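PDB 2PRX: thioesterase superfamily protein from Shewanella loihica, which probably hydrolyses thioesters, as many other hot-dog-fold thioesterases do. Local coordinates for residues 64-69 / 98-103. Residues are numbered along the deposited sequence; the frame is centred on the assembly and turned at random.
Sequences SLIDCH and AALNID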
# COMPACT_ATOMS: atom_id res chain seq x y z
N SER A 64 2.64 2.70 1.65
CA SER A 64 3.80 3.03 0.83
C SER A 64 5.06 3.07 1.70
O SER A 64 6.07 2.52 1.25
CB SER A 64 3.69 4.35 0.09
OG SER A 64 2.55 4.46 -0.74
N LEU A 65 4.95 3.71 2.87
CA LEU A 65 6.13 3.87 3.76
C LEU A 65 6.50 2.56 4.40
O LEU A 65 7.68 2.25 4.71
CB LEU A 65 5.82 4.95 4.80
CG LEU A 65 5.49 6.35 4.26
CD1 LEU A 65 4.90 7.22 5.34
CD2 LEU A 65 6.74 6.99 3.67
N ILE A 66 5.57 1.65 4.65
CA ILE A 66 5.98 0.35 5.19
C ILE A 66 6.80 -0.45 4.17
O ILE A 66 7.81 -1.09 4.49
CB ILE A 66 4.75 -0.45 5.63
CG1 ILE A 66 4.19 0.00 6.98
CG2 ILE A 66 5.05 -1.93 5.61
CD1 ILE A 66 2.72 -0.33 7.13
N ASP A 67 6.35 -0.39 2.92
CA ASP A 67 7.01 -1.05 1.81
C ASP A 67 8.45 -0.60 1.64
O ASP A 67 9.37 -1.40 1.50
CB ASP A 67 6.23 -0.75 0.53
CG ASP A 67 6.73 -1.38 -0.74
OD1 ASP A 67 7.76 -2.09 -0.71
OD2 ASP A 67 6.06 -1.17 -1.78
N CYS A 68 8.66 0.72 1.63
CA CYS A 68 10.04 1.13 1.35
C CYS A 68 10.86 0.98 2.62
O CYS A 68 12.06 0.71 2.56
CB CYS A 68 10.08 2.54 0.76
SG CYS A 68 9.32 2.71 -0.88
N HIS A 69 10.24 1.13 3.79
CA HIS A 69 11.08 0.91 4.99
C HIS A 69 11.44 -0.56 5.10
O HIS A 69 12.55 -0.91 5.52
CB HIS A 69 10.35 1.41 6.23
CG HIS A 69 11.08 1.14 7.52
ND1 HIS A 69 12.29 1.74 7.82
CD2 HIS A 69 10.77 0.36 8.57
CE1 HIS A 69 12.68 1.31 9.01
NE2 HIS A 69 11.78 0.48 9.50
N ALA A 98 7.71 -9.14 -2.17
CA ALA A 98 7.02 -10.25 -2.82
C ALA A 98 5.61 -10.37 -2.28
O ALA A 98 4.61 -10.66 -2.94
CB ALA A 98 7.81 -11.54 -2.65
N ALA A 99 5.50 -10.11 -0.99
CA ALA A 99 4.22 -10.03 -0.31
C ALA A 99 4.33 -8.99 0.81
O ALA A 99 5.33 -8.83 1.51
CB ALA A 99 3.86 -11.42 0.14
N LEU A 100 3.26 -8.22 0.96
CA LEU A 100 3.13 -7.23 2.01
C LEU A 100 1.66 -7.30 2.49
O LEU A 100 0.78 -7.00 1.68
CB LEU A 100 3.46 -5.81 1.62
CG LEU A 100 3.49 -4.73 2.71
CD1 LEU A 100 4.43 -5.08 3.86
CD2 LEU A 100 3.90 -3.40 2.10
N ASN A 101 1.47 -7.71 3.72
CA ASN A 101 0.24 -7.83 4.46
C ASN A 101 0.20 -6.78 5.55
O ASN A 101 1.11 -6.56 6.36
CB ASN A 101 0.07 -9.25 4.99
CG ASN A 101 0.28 -10.21 3.82
OD1 ASN A 101 -0.19 -9.91 2.72
ND2 ASN A 101 0.97 -11.31 4.07
N ILE A 102 -0.89 -6.03 5.55
CA ILE A 102 -1.01 -4.90 6.45
C ILE A 102 -2.40 -4.83 7.09
O ILE A 102 -3.39 -4.83 6.35
CB ILE A 102 -0.72 -3.57 5.73
CG1 ILE A 102 0.60 -3.56 4.95
CG2 ILE A 102 -0.76 -2.41 6.71
CD1 ILE A 102 0.83 -2.34 4.10
N ASP A 103 -2.47 -4.79 8.39
CA ASP A 103 -3.52 -4.59 9.34
C ASP A 103 -3.49 -3.14 9.83
O ASP A 103 -2.50 -2.67 10.40
CB ASP A 103 -3.37 -5.53 10.54
CG ASP A 103 -3.13 -6.95 10.05
OD1 ASP A 103 -4.12 -7.54 9.55
OD2 ASP A 103 -1.98 -7.44 10.15
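In the hot-dog fold a long central helix lies wrapped by an antiparallel sheet; here Ile66 of that helix packs on Leu100 and Ile102, and Asp67 on Leu100, of strand 95-104, outermost in its own chain's sheet. The axes of helix 64-69 and strand 99-103 approach to 10.0 Å, with 136° between their N-to-C directions; the nearest CA atoms, those of Asp67 and Leu100, are 7.3 Å apart. Ile66 carries both apolar contacts, one through each branch. Its CG2, anti to the backbone N (CG1 has chi1 -78°), meets Leu100 CD1 at 3.7 Å, the two side chains crossing at a slant. Its CD1 instead meets Ile102 tip to tip, 4.1 Å from CG2 of Ile102 and as far from that residue's CD1, so the methyl is shared between both branches. The other methyl of Leu100, CD2, lies 3.9 Å from Asp67 CB, touching the aliphatic root of the acid. With CG anti to the backbone N (chi1 -178°), the Asp67 carboxylate extends beyond this contact, and OD1 is hydrogen-bonded to Thr97 OG1. Shortening Ile66 to an alanine would probably open a gap facing Leu100 CD1 and both Ile102 branches, since its CG2 and CD1 make those contacts. Alternation along the strand puts Leu100 and Ile102 toward the helix, and Met146 of strand 142-150 touches both Leu100 and Asp67. Strand 95-104 pairs with strand 142-150, with a classic beta bulge where Ala98 and Ala99 face Val147, while residues 99-103 pair antiparallel with a strand of the second subunit, carrying the sheet across the interface.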